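PDB 5LVA: NAD(P)H-FMN oxidoreductase from Bacillus subtilis, which binds flavin mononucleotide and probably acts as an NAD(P)H-dependent flavin or quinone oxidoreductase of the flavodoxin-like fold. Local coordinates for residues 62-67 with 103-108. Sequence-based numbering, arbitrary orientation.
Sequences FQFPLY and VAVSAG. With FMN (flavin mononucleotide), chain C.
Phe62 and Ala104 form one rung of a ladder between two parallel strands whose C-terminal ends receive FMN, a worked example of how a flavodoxin-like sheet spends its backbone polar groups first on itself and then on the cofactor. Ala104 N donates to Phe62 O at 2.8 Å, and Phe64 N donates to Ala104 O from almost straight beyond that carbonyl. After a weak bond from Ser106 N to Phe64 O, Leu66 N closes the ladder on Ser106 O at 2.8 Å.

At this end of the sheet several partners are flavin atoms. Leu66 O accepts from FMN O2' at 2.8 Å, while Gly108 N gives its hydrogen to FMN N1 at 3.0 Å. Ser106 OG, held between its own backbone N and carbonyl carbon (chi1 59°), shares a hydrogen bond with FMN O4' and has a weak one with Asn18 ND2. Tyr67 has FMN C7M over one face of its ring, offset toward the rim, with CD1 3.4 Å from FMN C8; an alanine here would probably leave that end of the isoalloxazine without its aromatic neighbour and freer to shift.

On the sheet face carrying Phe64, the ring's CZ meets Val103 CG1 at 3.7 Å and its CE2 meets Val105 CG2, a methyl that Leu66 CB also touches. The other face holds Gln63, whose extended chain carries an amide with OE1 bonded to Tyr166 OH and NE2 to Asn18 OD1. Helix 73-82, the crossover of this beta-alpha-beta unit, packs against Phe62 and Phe64, helix 17-23 covers Gln63, Pro65 and Ser106, and strands 3-7 and 141-148 flank the pair within the five-stranded sheet.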
ATOM      1  N   PHE A  62       2.089   1.094   0.626  1.00 17.31           N
ATOM      2  CA  PHE A  62       0.769   0.910   1.207  1.00 17.49           C
ATOM      3  C   PHE A  62       0.129  -0.335   0.615  1.00 17.73           C
ATOM      4  O   PHE A  62      -0.174  -0.375  -0.574  1.00 18.48           O
ATOM      5  CB  PHE A  62      -0.102   2.141   0.971  1.00 16.44           C
ATOM      6  CG  PHE A  62       0.459   3.403   1.563  1.00 15.80           C
ATOM      7  CD1 PHE A  62       1.375   4.171   0.861  1.00 16.64           C
ATOM      8  CD2 PHE A  62       0.082   3.815   2.826  1.00 16.11           C
ATOM      9  CE1 PHE A  62       1.898   5.331   1.410  1.00 13.16           C
ATOM     10  CE2 PHE A  62       0.603   4.966   3.385  1.00 16.45           C
ATOM     11  CZ  PHE A  62       1.506   5.730   2.672  1.00 12.58           C
ATOM     12  N   GLN A  63      -0.040  -1.364   1.442  1.00 18.87           N
ATOM     13  CA  GLN A  63      -0.594  -2.632   0.995  1.00 15.47           C
ATOM     14  C   GLN A  63      -1.986  -2.824   1.555  1.00 17.55           C
ATOM     15  O   GLN A  63      -2.182  -2.755   2.757  1.00 18.38           O
ATOM     16  CB  GLN A  63       0.305  -3.790   1.408  1.00 17.28           C
ATOM     17  CG  GLN A  63      -0.153  -5.133   0.884  1.00 20.75           C
ATOM     18  CD  GLN A  63       0.695  -6.297   1.368  1.00 21.14           C
ATOM     19  OE1 GLN A  63       1.871  -6.151   1.676  1.00 27.94           O
ATOM     20  NE2 GLN A  63       0.092  -7.467   1.420  1.00 24.37           N
ATOM     21  N   PHE A  64      -2.957  -3.068   0.685  1.00 18.97           N
ATOM     22  CA  PHE A  64      -4.328  -3.230   1.130  1.00 15.64           C
ATOM     23  C   PHE A  64      -5.155  -3.938   0.089  1.00 15.39           C
ATOM     24  O   PHE A  64      -4.751  -4.025  -1.053  1.00 18.52           O
ATOM     25  CB  PHE A  64      -4.951  -1.869   1.470  1.00 18.70           C
ATOM     26  CG  PHE A  64      -4.873  -0.840   0.358  1.00 18.03           C
ATOM     27  CD1 PHE A  64      -3.786   0.010   0.258  1.00 15.51           C
ATOM     28  CD2 PHE A  64      -5.909  -0.702  -0.556  1.00 16.09           C
ATOM     29  CE1 PHE A  64      -3.728   0.947  -0.729  1.00 15.60           C
ATOM     30  CE2 PHE A  64      -5.851   0.234  -1.542  1.00 13.30           C
ATOM     31  CZ  PHE A  64      -4.762   1.061  -1.637  1.00 17.69           C
ATOM     32  N   PRO A  65      -6.301  -4.497   0.490  1.00 18.51           N
ATOM     33  CA  PRO A  65      -7.227  -4.976  -0.529  1.00 15.80           C
ATOM     34  C   PRO A  65      -8.048  -3.820  -1.070  1.00 19.32           C
ATOM     35  O   PRO A  65      -8.324  -2.879  -0.332  1.00 19.27           O
ATOM     36  CB  PRO A  65      -8.107  -5.963   0.233  1.00 14.96           C
ATOM     37  CG  PRO A  65      -8.122  -5.433   1.607  1.00 16.07           C
ATOM     38  CD  PRO A  65      -6.730  -4.901   1.841  1.00 16.28           C
ATOM     39  N   LEU A  66      -8.424  -3.894  -2.339  1.00 18.46           N
ATOM     40  CA  LEU A  66      -9.313  -2.918  -2.929  1.00 15.65           C
ATOM     41  C   LEU A  66     -10.715  -3.104  -2.396  1.00 19.05           C
ATOM     42  O   LEU A  66     -11.373  -4.097  -2.695  1.00 18.32           O
ATOM     43  CB  LEU A  66      -9.322  -3.038  -4.451  1.00 18.76           C
ATOM     44  CG  LEU A  66      -9.861  -1.850  -5.235  1.00 16.49           C
ATOM     45  CD1 LEU A  66      -8.909  -0.690  -5.078  1.00 18.95           C
ATOM     46  CD2 LEU A  66     -10.032  -2.218  -6.681  1.00 15.95           C
ATOM     47  N   TYR A  67     -11.155  -2.131  -1.611  1.00 17.32           N
ATOM     48  CA  TYR A  67     -12.498  -2.093  -1.074  1.00 15.91           C
ATOM     49  C   TYR A  67     -13.224  -0.906  -1.660  1.00 18.73           C
ATOM     50  O   TYR A  67     -12.795   0.220  -1.451  1.00 22.87           O
ATOM     51  CB  TYR A  67     -12.486  -1.963   0.448  1.00 17.33           C
ATOM     52  CG  TYR A  67     -12.110  -3.194   1.223  1.00 15.58           C
ATOM     53  CD1 TYR A  67     -11.945  -4.429   0.602  1.00 19.11           C
ATOM     54  CD2 TYR A  67     -11.942  -3.126   2.586  1.00 15.66           C
ATOM     55  CE1 TYR A  67     -11.612  -5.547   1.328  1.00 16.25           C
ATOM     56  CE2 TYR A  67     -11.611  -4.232   3.313  1.00 20.48           C
ATOM     57  CZ  TYR A  67     -11.447  -5.444   2.696  1.00 20.37           C
ATOM     58  OH  TYR A  67     -11.111  -6.540   3.482  1.00 25.98           O
ATOM     59  N   VAL A 103       1.885   1.721  -4.108  1.00 22.00           N
ATOM     60  CA  VAL A 103       0.684   1.052  -3.657  1.00 19.09           C
ATOM     61  C   VAL A 103       0.744  -0.396  -4.086  1.00 16.46           C
ATOM     62  O   VAL A 103       1.105  -0.683  -5.206  1.00 18.28           O
ATOM     63  CB  VAL A 103      -0.597   1.730  -4.235  1.00 17.01           C
ATOM     64  CG1 VAL A 103      -1.842   0.878  -3.973  1.00 15.88           C
ATOM     65  CG2 VAL A 103      -0.764   3.105  -3.655  1.00 13.83           C
ATOM     66  N   ALA A 104       0.398  -1.306  -3.190  1.00 18.04           N
ATOM     67  CA  ALA A 104       0.249  -2.712  -3.555  1.00 18.82           C
ATOM     68  C   ALA A 104      -1.165  -3.131  -3.223  1.00 17.14           C
ATOM     69  O   ALA A 104      -1.534  -3.193  -2.071  1.00 20.83           O
ATOM     70  CB  ALA A 104       1.265  -3.584  -2.829  1.00 16.49           C
ATOM     71  N   VAL A 105      -1.964  -3.412  -4.235  1.00 16.23           N
ATOM     72  CA  VAL A 105      -3.384  -3.571  -4.015  1.00 16.01           C
ATOM     73  C   VAL A 105      -3.889  -4.828  -4.702  1.00 18.98           C
ATOM     74  O   VAL A 105      -3.456  -5.188  -5.788  1.00 16.90           O
ATOM     75  CB  VAL A 105      -4.162  -2.316  -4.506  1.00 20.37           C
ATOM     76  CG1 VAL A 105      -3.928  -2.068  -5.989  1.00 20.03           C
ATOM     77  CG2 VAL A 105      -5.637  -2.433  -4.219  1.00 20.34           C
ATOM     78  N   SER A 106      -4.777  -5.530  -4.026  1.00 21.10           N
ATOM     79  CA  SER A 106      -5.367  -6.717  -4.589  1.00 19.23           C
ATOM     80  C   SER A 106      -6.833  -6.442  -4.912  1.00 20.25           C
ATOM     81  O   SER A 106      -7.512  -5.738  -4.176  1.00 18.69           O
ATOM     82  CB  SER A 106      -5.223  -7.886  -3.618  1.00 16.11           C
ATOM     83  OG  SER A 106      -5.848  -7.579  -2.392  1.00 22.18           O
ATOM     84  N   ALA A 107      -7.324  -6.987  -6.016  1.00 18.95           N
ATOM     85  CA  ALA A 107      -8.704  -6.726  -6.393  1.00 18.45           C
ATOM     86  C   ALA A 107      -9.417  -8.008  -6.765  1.00 21.17           C
ATOM     87  O   ALA A 107      -8.835  -8.880  -7.388  1.00 24.75           O
ATOM     88  CB  ALA A 107      -8.761  -5.734  -7.542  1.00 20.96           C
ATOM     89  N   GLY A 108     -10.681  -8.111  -6.373  1.00 23.31           N
ATOM     90  CA  GLY A 108     -11.473  -9.289  -6.661  1.00 22.22           C
ATOM     91  C   GLY A 108     -11.769  -9.502  -8.132  1.00 22.78           C
ATOM     92  O   GLY A 108     -11.732 -10.625  -8.627  1.00 28.57           O
TER
HETATM   93  N1  FMN C 201     -12.771  -6.126  -5.502  1.00 19.19           N
HETATM   94  C2  FMN C 201     -12.689  -5.305  -6.610  1.00 21.14           C
HETATM   95  O2  FMN C 201     -12.154  -5.704  -7.639  1.00 24.27           O
HETATM   96  N3  FMN C 201     -13.193  -4.029  -6.578  1.00 17.85           N
HETATM   97  C4  FMN C 201     -13.798  -3.553  -5.450  1.00 18.25           C
HETATM   98  O4  FMN C 201     -14.228  -2.406  -5.465  1.00 17.01           O
HETATM   99  C4A FMN C 201     -13.892  -4.376  -4.323  1.00 17.78           C
HETATM  100  N5  FMN C 201     -14.491  -3.923  -3.176  1.00 18.71           N
HETATM  101  C5A FMN C 201     -14.585  -4.724  -2.063  1.00 17.15           C
HETATM  102  C6  FMN C 201     -15.194  -4.231  -0.919  1.00 16.24           C
HETATM  103  C7  FMN C 201     -15.295  -4.998   0.221  1.00 18.12           C
HETATM  104  C7M FMN C 201     -15.961  -4.428   1.443  1.00 14.08           C
HETATM  105  C8  FMN C 201     -14.780  -6.296   0.205  1.00 20.19           C
HETATM  106  C8M FMN C 201     -14.864  -7.170   1.420  1.00 12.95           C
HETATM  107  C9  FMN C 201     -14.174  -6.788  -0.944  1.00 16.31           C
HETATM  108  C9A FMN C 201     -14.062  -6.006  -2.081  1.00 20.16           C
HETATM  109  N10 FMN C 201     -13.462  -6.485  -3.239  1.00 20.82           N
HETATM  110  C10 FMN C 201     -13.375  -5.665  -4.353  1.00 19.23           C
HETATM  111  C1' FMN C 201     -12.851  -7.858  -3.269  1.00 18.52           C
HETATM  112  C2' FMN C 201     -11.446  -7.642  -2.654  1.00 21.32           C
HETATM  113  O2' FMN C 201     -10.687  -6.703  -3.409  1.00 20.61           O
HETATM  114  C3' FMN C 201     -10.635  -8.911  -2.342  1.00 21.70           C
HETATM  115  O3' FMN C 201     -11.370  -9.580  -1.346  1.00 23.26           O
HETATM  116  C4' FMN C 201      -9.223  -8.558  -1.837  1.00 18.38           C
HETATM  117  O4' FMN C 201      -8.599  -7.764  -2.796  1.00 25.02           O
HETATM  118  C5' FMN C 201      -8.208  -9.662  -1.566  1.00 22.15           C
HETATM  119  O5' FMN C 201      -8.511 -10.301  -0.356  1.00 26.92           O
HETATM  120  P   FMN C 201      -7.506 -10.756   0.818  1.00 23.20           P
HETATM  121  O1P FMN C 201      -8.248 -10.342   2.035  1.00 20.77           O
HETATM  122  O2P FMN C 201      -7.312 -12.231   0.720  1.00 25.37           O
HETATM  123  O3P FMN C 201      -6.172 -10.104   0.881  1.00 24.37           O